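Local coordinates for protein TetR family Transcriptional regulator (Streptococcus agalactiae 2603V/R, PDB 3KKC) that probably binds DNA as a transcriptional regulator of the TetR family, at residues A[51-56]-A[60-65]; A[79-84]-A[127-132]; A[89-94]-A[154-159]. All coordinates share one frame; numbering follows the deposited sequence.

Overall arrangement
Three contacts run through an all-helical chain in which a predicted helix-turn-helix DNA-binding part is followed by a C-terminal helical domain. Contact 1 (51-56 with 60-65) closes first along the chain, where the helix-turn-helix region gives way to helix 57-71. Its centre lies about 34 Å from that of contact 2 and about 25 Å from that of contact 3, on the opposite side of the chain's centre from both. Contacts 2 and 3 share helix 80-93, whose start packs on helix 107-129 and whose end packs on helix 137-157, with centres about 21 Å apart. Their segments cross along the chain. Contact 1 thus marks the probable DNA-binding end, while contacts 2 and 3 tie helix 80-93 into the C-terminal domain.

Contact 1 of 3, residues A[51-56]-A[60-65]; sequences SHYESK and LKELCE
This is a small, short-range contact in which the aromatic edge of Y53 meets the carboxylate of E62, where the loop after helix 46-49 turns into helix 57-71. The touch is made by CE1 of Y53, which stands 3.7 Å from E62 OE1 and 3.9 Å from E62 OE2, so the ring carbon addresses both oxygens of the carboxylate. Carbon CD of E62 lies in the plane of the ring at its edge, and the planes of ring and carboxylate are 72° apart. The slightly positive C-H rim probably suits the acid, although no hydrogen bond joins Y53 and E62. E62 reaches across with CG anti to its own carbonyl carbon (chi1 -72°) and the chain extended from there, crossing Y53 at about a right angle. CB of H52 covers part of one ring face of Y53, 3.8 Å above the plane, while I17 of helix 4-24 and V58 and L59 also touch this side chain. Y53 is the last residue of the predicted helix-turn-helix motif, and helix 57-71 is the element that, as in TetR relatives, leads from the DNA-binding part to the C-terminal domain. K56 O comes 3.5 Å from L60 N, while the lysine's NZ turns elsewhere, hydrogen-bonding the carbonyl oxygens of Y30 and I33 with a cation-pi contact to the Y30 ring. L60 packs on Y108 of helix 107-129, which C64 touches too.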
loop_
_atom_site.group_PDB
_atom_site.type_symbol
_atom_site.label_atom_id
_atom_site.label_comp_id
_atom_site.label_asym_id
_atom_site.label_seq_id
_atom_site.Cartn_x
_atom_site.Cartn_y
_atom_site.Cartn_z
ATOM N N SER A 51 -33.045 0.537 -13.481
ATOM C CA SER A 51 -33.321 0.483 -14.916
ATOM C C SER A 51 -32.156 1.047 -15.734
ATOM O O SER A 51 -32.176 1.013 -16.968
ATOM C CB SER A 51 -34.565 1.292 -15.245
ATOM O OG SER A 51 -34.187 2.624 -15.539
ATOM N N HIS A 52 -31.159 1.589 -15.039
ATOM C CA HIS A 52 -29.963 2.130 -15.683
ATOM C C HIS A 52 -28.691 1.408 -15.253
ATOM O O HIS A 52 -27.725 1.333 -16.017
ATOM C CB HIS A 52 -29.809 3.612 -15.365
ATOM C CG HIS A 52 -30.771 4.487 -16.098
ATOM N ND1 HIS A 52 -31.640 5.340 -15.454
ATOM C CD2 HIS A 52 -31.005 4.637 -17.424
ATOM C CE1 HIS A 52 -32.365 5.984 -16.352
ATOM N NE2 HIS A 52 -31.997 5.576 -17.554
ATOM N N TYR A 53 -28.700 0.889 -14.026
ATOM C CA TYR A 53 -27.517 0.297 -13.418
ATOM C C TYR A 53 -27.852 -0.992 -12.712
ATOM O O TYR A 53 -28.505 -0.979 -11.673
ATOM C CB TYR A 53 -26.909 1.269 -12.411
ATOM C CG TYR A 53 -26.481 2.567 -13.049
ATOM C CD1 TYR A 53 -25.497 2.583 -14.036
ATOM C CD2 TYR A 53 -27.068 3.774 -12.680
ATOM C CE1 TYR A 53 -25.117 3.754 -14.627
ATOM C CE2 TYR A 53 -26.688 4.952 -13.265
ATOM C CZ TYR A 53 -25.716 4.935 -14.236
ATOM O OH TYR A 53 -25.334 6.108 -14.821
ATOM N N GLU A 54 -27.394 -2.104 -13.277
ATOM C CA GLU A 54 -27.577 -3.422 -12.678
ATOM C C GLU A 54 -27.307 -3.444 -11.168
ATOM O O GLU A 54 -27.921 -4.218 -10.438
ATOM C CB GLU A 54 -26.673 -4.435 -13.384
ATOM C CG GLU A 54 -26.665 -5.828 -12.758
ATOM C CD GLU A 54 -25.335 -6.556 -12.970
ATOM O OE1 GLU A 54 -24.327 -5.880 -13.300
ATOM O OE2 GLU A 54 -25.299 -7.801 -12.795
ATOM N N SER A 55 -26.387 -2.599 -10.708
ATOM C CA SER A 55 -25.993 -2.566 -9.306
ATOM C C SER A 55 -24.978 -1.466 -9.082
ATOM O O SER A 55 -24.521 -0.839 -10.034
ATOM C CB SER A 55 -25.324 -3.873 -8.930
ATOM O OG SER A 55 -24.104 -3.987 -9.630
ATOM N N LYS A 56 -24.594 -1.249 -7.829
ATOM C CA LYS A 56 -23.594 -0.229 -7.553
ATOM C C LYS A 56 -22.308 -0.545 -8.306
ATOM O O LYS A 56 -21.550 0.355 -8.643
ATOM C CB LYS A 56 -23.303 -0.118 -6.057
ATOM C CG LYS A 56 -22.497 -1.276 -5.520
ATOM C CD LYS A 56 -22.180 -1.099 -4.047
ATOM C CE LYS A 56 -22.053 0.370 -3.682
ATOM N NZ LYS A 56 -21.269 0.495 -2.420
ATOM N N LEU A 60 -19.049 2.064 -10.458
ATOM C CA LEU A 60 -17.621 2.127 -10.239
ATOM C C LEU A 60 -16.915 1.815 -11.550
ATOM O O LEU A 60 -15.991 2.530 -11.970
ATOM C CB LEU A 60 -17.204 1.127 -9.179
ATOM C CG LEU A 60 -15.783 1.442 -8.790
ATOM C CD1 LEU A 60 -15.746 2.875 -8.344
ATOM C CD2 LEU A 60 -15.336 0.526 -7.691
ATOM N N LYS A 61 -17.376 0.748 -12.196
ATOM C CA LYS A 61 -16.809 0.283 -13.454
ATOM C C LYS A 61 -16.912 1.388 -14.526
ATOM O O LYS A 61 -15.893 1.910 -14.981
ATOM C CB LYS A 61 -17.509 -1.012 -13.873
ATOM C CG LYS A 61 -17.282 -1.487 -15.300
ATOM C CD LYS A 61 -18.605 -2.078 -15.836
ATOM C CE LYS A 61 -18.445 -2.846 -17.141
ATOM N NZ LYS A 61 -17.258 -3.748 -17.085
ATOM N N GLU A 62 -18.136 1.747 -14.909
ATOM C CA GLU A 62 -18.376 2.908 -15.769
ATOM C C GLU A 62 -17.524 4.129 -15.391
ATOM O O GLU A 62 -16.752 4.618 -16.213
ATOM C CB GLU A 62 -19.849 3.302 -15.745
ATOM C CG GLU A 62 -20.757 2.344 -16.478
ATOM C CD GLU A 62 -22.021 3.020 -16.953
ATOM O OE1 GLU A 62 -22.120 4.263 -16.793
ATOM O OE2 GLU A 62 -22.905 2.314 -17.490
ATOM N N LEU A 63 -17.666 4.614 -14.155
ATOM C CA LEU A 63 -16.862 5.737 -13.676
ATOM C C LEU A 63 -15.379 5.567 -14.051
ATOM O O LEU A 63 -14.907 6.236 -14.957
ATOM C CB LEU A 63 -17.054 5.982 -12.175
ATOM C CG LEU A 63 -16.189 7.090 -11.558
ATOM C CD1 LEU A 63 -16.391 8.369 -12.315
ATOM C CD2 LEU A 63 -16.494 7.316 -10.078
ATOM N N CYS A 64 -14.655 4.691 -13.365
ATOM C CA CYS A 64 -13.304 4.280 -13.783
ATOM C C CYS A 64 -13.112 4.226 -15.292
ATOM O O CYS A 64 -12.159 4.798 -15.838
ATOM C CB CYS A 64 -12.965 2.889 -13.220
ATOM S SG CYS A 64 -12.801 2.863 -11.444
ATOM N N GLU A 65 -14.002 3.514 -15.969
ATOM C CA GLU A 65 -13.903 3.403 -17.411
ATOM C C GLU A 65 -13.722 4.804 -18.022
ATOM O O GLU A 65 -12.754 5.042 -18.745
ATOM C CB GLU A 65 -15.129 2.682 -17.971
ATOM C CG GLU A 65 -15.199 2.676 -19.471
ATOM C CD GLU A 65 -15.941 1.482 -20.015
ATOM O OE1 GLU A 65 -16.771 0.877 -19.285
ATOM O OE2 GLU A 65 -15.679 1.149 -21.191
#

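Contact 2 of 3, residues A[79-84]-A[127-132]; sequences TFEEYL and EEYITK
F80 sends its ring out with CG anti to the backbone N (chi1 180°), and Y129 meets it with CG anti to the carbonyl carbon instead (chi1 -73°), which brings the two rings together between helix 80-93 and helix 107-129. Both helices belong to the all-helical C-terminal domain of a TetR-type regulator, and the contact joins the first turn of one to the last turn of the other. CD2 of F80 touches CE1 of Y129 at 3.7 Å. The ring planes are inclined at 51° and the centroids of F80 and Y129 are 5.9 Å apart, an oblique pairing that is neither a stack nor a T-shape. L84, one turn further along, lays its CD1 3.3 Å above one face of the F80 ring, off toward the rim, and R124 and L125 of helix 107-129 also touch this phenylalanine. The domain's last helix adds to the packing, with L168 on E81 and L84, and L172 on Y129.

T79 starts helix 80-93 as its N-cap: its OG1 accepts from E82 N at 3.1 Å. Two acids flank the aromatic pair. E128 runs past F80 in the opposite direction and sets OE2 3.6 Å from F80 CB, while its other oxygen, OE1, makes a salt bridge to R124. E81 bends at chi2 so that its carboxylate comes to the Y129 hydroxyl; OE2 of E81 lies in the ring plane at the edge, but its 2.5 Å separation from Y129 OH is short enough to be treated with caution. If both acids are ionised, R124 probably eases the charge on E128, whose OE2 stays 4.8 Å from E81 OE1.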
loop_
_atom_site.group_PDB
_atom_site.type_symbol
_atom_site.label_atom_id
_atom_site.label_comp_id
_atom_site.label_asym_id
_atom_site.label_seq_id
_atom_site.Cartn_x
_atom_site.Cartn_y
_atom_site.Cartn_z
ATOM N N THR A 79 3.987 16.169 -25.144
ATOM C CA THR A 79 5.200 15.484 -24.728
ATOM C C THR A 79 4.825 14.509 -23.635
ATOM O O THR A 79 3.779 14.653 -22.994
ATOM C CB THR A 79 6.242 16.459 -24.165
ATOM O OG1 THR A 79 5.874 16.842 -22.832
ATOM C CG2 THR A 79 6.331 17.698 -25.043
ATOM N N PHE A 80 5.681 13.521 -23.417
ATOM C CA PHE A 80 5.460 12.572 -22.342
ATOM C C PHE A 80 5.087 13.254 -21.033
ATOM O O PHE A 80 4.122 12.852 -20.394
ATOM C CB PHE A 80 6.678 11.670 -22.131
ATOM C CG PHE A 80 6.502 10.667 -21.011
ATOM C CD1 PHE A 80 5.519 9.692 -21.083
ATOM C CD2 PHE A 80 7.307 10.713 -19.883
ATOM C CE1 PHE A 80 5.349 8.780 -20.054
ATOM C CE2 PHE A 80 7.144 9.800 -18.849
ATOM C CZ PHE A 80 6.167 8.831 -18.932
ATOM N N GLU A 81 5.841 14.274 -20.630
ATOM C CA GLU A 81 5.633 14.909 -19.320
ATOM C C GLU A 81 4.491 15.926 -19.254
ATOM O O GLU A 81 4.014 16.232 -18.158
ATOM C CB GLU A 81 6.925 15.531 -18.779
ATOM C CG GLU A 81 7.688 16.366 -19.795
ATOM C CD GLU A 81 8.991 15.705 -20.211
ATOM O OE1 GLU A 81 9.224 15.534 -21.431
ATOM O OE2 GLU A 81 9.774 15.350 -19.301
ATOM N N GLU A 82 4.055 16.454 -20.401
ATOM C CA GLU A 82 2.787 17.185 -20.445
ATOM C C GLU A 82 1.655 16.216 -20.057
ATOM O O GLU A 82 0.752 16.543 -19.284
ATOM C CB GLU A 82 2.533 17.780 -21.833
ATOM C CG GLU A 82 3.378 19.008 -22.164
ATOM C CD GLU A 82 3.035 19.652 -23.516
ATOM O OE1 GLU A 82 3.692 20.653 -23.888
ATOM O OE2 GLU A 82 2.114 19.166 -24.205
ATOM N N TYR A 83 1.736 15.018 -20.620
ATOM C CA TYR A 83 0.829 13.916 -20.348
ATOM C C TYR A 83 0.801 13.527 -18.850
ATOM O O TYR A 83 -0.263 13.352 -18.244
ATOM C CB TYR A 83 1.314 12.763 -21.215
ATOM C CG TYR A 83 0.497 11.497 -21.262
ATOM C CD1 TYR A 83 -0.463 11.305 -22.246
ATOM C CD2 TYR A 83 0.744 10.452 -20.360
ATOM C CE1 TYR A 83 -1.176 10.120 -22.310
ATOM C CE2 TYR A 83 0.044 9.255 -20.422
ATOM C CZ TYR A 83 -0.922 9.094 -21.391
ATOM O OH TYR A 83 -1.629 7.910 -21.451
ATOM N N LEU A 84 1.978 13.402 -18.257
ATOM C CA LEU A 84 2.095 13.190 -16.822
ATOM C C LEU A 84 1.456 14.356 -16.079
ATOM O O LEU A 84 0.690 14.153 -15.162
ATOM C CB LEU A 84 3.577 13.040 -16.404
ATOM C CG LEU A 84 4.225 11.657 -16.535
ATOM C CD1 LEU A 84 3.984 11.092 -17.909
ATOM C CD2 LEU A 84 5.724 11.690 -16.236
ATOM N N GLU A 127 11.766 3.713 -21.451
ATOM C CA GLU A 127 12.612 3.954 -22.601
ATOM C C GLU A 127 13.260 5.328 -22.503
ATOM O O GLU A 127 14.341 5.554 -23.034
ATOM C CB GLU A 127 11.771 3.805 -23.880
ATOM C CG GLU A 127 12.166 4.701 -25.053
ATOM C CD GLU A 127 11.006 4.953 -26.021
ATOM O OE1 GLU A 127 11.099 4.522 -27.196
ATOM O OE2 GLU A 127 9.998 5.583 -25.612
ATOM N N GLU A 128 12.623 6.227 -21.769
ATOM C CA GLU A 128 12.964 7.629 -21.856
ATOM C C GLU A 128 13.712 8.151 -20.636
ATOM O O GLU A 128 14.403 9.160 -20.729
ATOM C CB GLU A 128 11.691 8.435 -22.061
ATOM C CG GLU A 128 11.849 9.636 -22.923
ATOM C CD GLU A 128 10.532 10.060 -23.532
ATOM O OE1 GLU A 128 9.981 9.276 -24.350
ATOM O OE2 GLU A 128 10.057 11.169 -23.186
ATOM N N TYR A 129 13.576 7.486 -19.492
ATOM C CA TYR A 129 14.203 7.999 -18.269
ATOM C C TYR A 129 15.294 7.099 -17.686
ATOM O O TYR A 129 16.132 7.549 -16.899
ATOM C CB TYR A 129 13.138 8.354 -17.219
ATOM C CG TYR A 129 12.418 9.596 -17.599
ATOM C CD1 TYR A 129 11.548 9.588 -18.675
ATOM C CD2 TYR A 129 12.642 10.793 -16.937
ATOM C CE1 TYR A 129 10.899 10.715 -19.072
ATOM C CE2 TYR A 129 11.997 11.952 -17.336
ATOM C CZ TYR A 129 11.114 11.898 -18.407
ATOM O OH TYR A 129 10.435 13.010 -18.849
ATOM N N ILE A 130 15.282 5.835 -18.088
ATOM C CA ILE A 130 16.235 4.868 -17.582
ATOM C C ILE A 130 17.204 4.507 -18.683
ATOM O O ILE A 130 16.832 3.866 -19.662
ATOM C CB ILE A 130 15.537 3.589 -17.117
ATOM C CG1 ILE A 130 14.465 3.927 -16.073
ATOM C CG2 ILE A 130 16.561 2.571 -16.598
ATOM C CD1 ILE A 130 14.999 4.672 -14.887
ATOM N N THR A 131 18.456 4.914 -18.518
ATOM C CA THR A 131 19.435 4.770 -19.583
ATOM C C THR A 131 20.320 3.534 -19.433
ATOM O O THR A 131 20.669 2.900 -20.431
ATOM C CB THR A 131 20.288 6.042 -19.716
ATOM O OG1 THR A 131 20.113 6.575 -21.029
ATOM C CG2 THR A 131 21.766 5.741 -19.476
ATOM N N LYS A 132 20.671 3.199 -18.191
ATOM C CA LYS A 132 21.511 2.034 -17.892
ATOM C C LYS A 132 20.735 0.743 -18.134
ATOM O O LYS A 132 19.520 0.759 -18.364
ATOM C CB LYS A 132 21.987 2.087 -16.436
ATOM C CG LYS A 132 22.639 3.420 -15.998
ATOM C CD LYS A 132 24.139 3.456 -16.329
ATOM C CE LYS A 132 24.989 4.137 -15.226
ATOM N NZ LYS A 132 26.489 4.108 -15.502
#

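Contact 3 of 3, residues A[89-94]-A[154-159]; sequences KHFEQN and WWLHQR. With NI (nickel (II) ion), chain E.
The last turn of helix 80-93, closed by a Schellman motif, packs here against the end of helix 137-157 inside the C-terminal domain. F91 and L156 carry the middle of it: CD1 of L156 meets CD1 of F91 at 3.8 Å, the two side chains slanting across one another. The other branch, CD2 of L156, rests 3.5 Å from F91 O, the same carbonyl that takes the hydrogen bond from N94 N in the Schellman ending. W155 swings its CG anti to the backbone N (chi1 177°), and the far corner of its benzo ring, CH2, presses on E92 CB at 3.6 Å. NE1 of W155 donates to M162 O, K161 makes a cation-pi contact with the same residue, and V164 of helix 164-175 touches both E92 and W155. Across the dimer, W154 and Q158 pack on Q142 and D138 of the second subunit.

One residue before F91, H90 binds nickel through NE2 at 2.2 Å, with H70 and H86 as further ligands. No hydrogen bond crosses between the segments, so hydrocarbon packing joins the two helix ends, while the metal ties helix 80-93 to helix 57-71.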
loop_
_atom_site.group_PDB
_atom_site.type_symbol
_atom_site.label_atom_id
_atom_site.label_comp_id
_atom_site.label_asym_id
_atom_site.label_seq_id
_atom_site.Cartn_x
_atom_site.Cartn_y
_atom_site.Cartn_z
ATOM N N LYS A 89 -2.749 16.741 -12.808
ATOM C CA LYS A 89 -3.630 17.906 -12.699
ATOM C C LYS A 89 -4.978 17.462 -12.141
ATOM O O LYS A 89 -5.512 18.070 -11.217
ATOM C CB LYS A 89 -3.804 18.588 -14.051
ATOM C CG LYS A 89 -4.333 20.021 -13.972
ATOM C CD LYS A 89 -4.008 20.835 -15.249
ATOM C CE LYS A 89 -4.765 20.320 -16.476
ATOM N NZ LYS A 89 -4.192 20.747 -17.803
ATOM N N HIS A 90 -5.510 16.376 -12.696
ATOM C CA HIS A 90 -6.778 15.819 -12.243
ATOM C C HIS A 90 -6.785 15.383 -10.797
ATOM O O HIS A 90 -7.787 15.516 -10.104
ATOM C CB HIS A 90 -7.198 14.666 -13.132
ATOM C CG HIS A 90 -7.858 15.114 -14.390
ATOM N ND1 HIS A 90 -9.180 14.852 -14.670
ATOM C CD2 HIS A 90 -7.391 15.857 -15.419
ATOM C CE1 HIS A 90 -9.493 15.386 -15.836
ATOM N NE2 HIS A 90 -8.429 16.011 -16.305
ATOM N N PHE A 91 -5.665 14.864 -10.326
ATOM C CA PHE A 91 -5.633 14.392 -8.962
ATOM C C PHE A 91 -5.698 15.552 -7.967
ATOM O O PHE A 91 -6.377 15.444 -6.939
ATOM C CB PHE A 91 -4.463 13.406 -8.721
ATOM C CG PHE A 91 -4.766 11.984 -9.179
ATOM C CD1 PHE A 91 -5.429 11.093 -8.343
ATOM C CD2 PHE A 91 -4.410 11.549 -10.452
ATOM C CE1 PHE A 91 -5.732 9.787 -8.762
ATOM C CE2 PHE A 91 -4.689 10.242 -10.876
ATOM C CZ PHE A 91 -5.362 9.361 -10.027
ATOM N N GLU A 92 -5.057 16.673 -8.287
ATOM C CA GLU A 92 -4.926 17.757 -7.305
ATOM C C GLU A 92 -6.228 18.531 -7.046
ATOM O O GLU A 92 -6.379 19.157 -5.984
ATOM C CB GLU A 92 -3.747 18.704 -7.628
ATOM C CG GLU A 92 -3.976 19.656 -8.802
ATOM C CD GLU A 92 -2.974 20.817 -8.858
ATOM O OE1 GLU A 92 -2.391 21.172 -7.809
ATOM O OE2 GLU A 92 -2.783 21.381 -9.961
ATOM N N GLN A 93 -7.158 18.473 -8.008
ATOM C CA GLN A 93 -8.494 19.056 -7.846
ATOM C C GLN A 93 -9.496 17.977 -7.461
ATOM O O GLN A 93 -10.652 18.281 -7.126
ATOM C CB GLN A 93 -8.999 19.720 -9.142
ATOM C CG GLN A 93 -7.975 19.980 -10.217
ATOM C CD GLN A 93 -7.175 21.228 -9.936
ATOM O OE1 GLN A 93 -7.491 21.981 -9.008
ATOM N NE2 GLN A 93 -6.125 21.460 -10.732
ATOM N N ASN A 94 -9.059 16.721 -7.534
ATOM C CA ASN A 94 -9.924 15.601 -7.231
ATOM C C ASN A 94 -11.055 15.574 -8.262
ATOM O O ASN A 94 -12.242 15.413 -7.927
ATOM C CB ASN A 94 -10.468 15.722 -5.810
ATOM C CG ASN A 94 -10.934 14.379 -5.237
ATOM O OD1 ASN A 94 -10.640 13.307 -5.787
ATOM N ND2 ASN A 94 -11.664 14.439 -4.125
ATOM N N TRP A 154 1.242 10.135 -1.477
ATOM C CA TRP A 154 1.846 10.926 -0.413
ATOM C C TRP A 154 1.518 12.424 -0.638
ATOM O O TRP A 154 1.147 13.157 0.292
ATOM C CB TRP A 154 3.364 10.642 -0.345
ATOM C CG TRP A 154 4.118 11.692 0.383
ATOM C CD1 TRP A 154 4.342 11.754 1.725
ATOM C CD2 TRP A 154 4.721 12.878 -0.188
ATOM N NE1 TRP A 154 5.055 12.903 2.032
ATOM C CE2 TRP A 154 5.296 13.610 0.878
ATOM C CE3 TRP A 154 4.826 13.386 -1.485
ATOM C CZ2 TRP A 154 5.986 14.844 0.680
ATOM C CZ3 TRP A 154 5.519 14.638 -1.689
ATOM C CH2 TRP A 154 6.082 15.336 -0.604
ATOM N N TRP A 155 1.639 12.844 -1.893
ATOM C CA TRP A 155 1.407 14.220 -2.307
ATOM C C TRP A 155 -0.049 14.626 -2.032
ATOM O O TRP A 155 -0.322 15.724 -1.546
ATOM C CB TRP A 155 1.752 14.331 -3.797
ATOM C CG TRP A 155 1.520 15.671 -4.451
ATOM C CD1 TRP A 155 2.034 16.879 -4.068
ATOM C CD2 TRP A 155 0.752 15.921 -5.639
ATOM N NE1 TRP A 155 1.616 17.856 -4.927
ATOM C CE2 TRP A 155 0.832 17.298 -5.902
ATOM C CE3 TRP A 155 0.000 15.110 -6.501
ATOM C CZ2 TRP A 155 0.190 17.888 -6.995
ATOM C CZ3 TRP A 155 -0.632 15.695 -7.584
ATOM C CH2 TRP A 155 -0.533 17.071 -7.821
ATOM N N LEU A 156 -0.975 13.719 -2.317
ATOM C CA LEU A 156 -2.392 13.973 -2.084
ATOM C C LEU A 156 -2.757 14.088 -0.587
ATOM O O LEU A 156 -3.726 14.774 -0.235
ATOM C CB LEU A 156 -3.250 12.912 -2.802
ATOM C CG LEU A 156 -3.164 12.928 -4.341
ATOM C CD1 LEU A 156 -3.765 11.692 -4.973
ATOM C CD2 LEU A 156 -3.831 14.167 -4.941
ATOM N N HIS A 157 -1.999 13.424 0.290
ATOM C CA HIS A 157 -2.237 13.541 1.735
ATOM C C HIS A 157 -1.656 14.844 2.240
ATOM O O HIS A 157 -1.898 15.241 3.377
ATOM C CB HIS A 157 -1.557 12.425 2.532
ATOM C CG HIS A 157 -2.201 11.083 2.400
ATOM N ND1 HIS A 157 -1.664 10.074 1.627
ATOM C CD2 HIS A 157 -3.314 10.568 2.973
ATOM C CE1 HIS A 157 -2.430 9.002 1.714
ATOM N NE2 HIS A 157 -3.437 9.274 2.526
ATOM N N GLN A 158 -0.844 15.487 1.409
ATOM C CA GLN A 158 -0.161 16.706 1.813
ATOM C C GLN A 158 -1.118 17.893 1.829
ATOM O O GLN A 158 -1.866 18.112 0.872
ATOM C CB GLN A 158 1.019 16.986 0.887
ATOM C CG GLN A 158 2.168 15.993 1.019
ATOM C CD GLN A 158 2.886 16.092 2.361
ATOM O OE1 GLN A 158 2.768 15.196 3.201
ATOM N NE2 GLN A 158 3.634 17.190 2.566
ATOM N N ARG A 159 -1.087 18.638 2.934
ATOM C CA ARG A 159 -1.931 19.811 3.144
ATOM C C ARG A 159 -1.346 20.992 2.385
ATOM O O ARG A 159 -2.072 21.835 1.857
ATOM C CB ARG A 159 -2.023 20.137 4.638
ATOM C CG ARG A 159 -3.173 19.465 5.417
ATOM C CD ARG A 159 -3.506 18.050 4.954
ATOM N NE ARG A 159 -4.376 18.055 3.777
ATOM C CZ ARG A 159 -4.971 16.975 3.273
ATOM N NH1 ARG A 159 -4.806 15.789 3.847
ATOM N NH2 ARG A 159 -5.742 17.083 2.195
HETATM NI NI NI E . -8.435 16.805 -18.305
#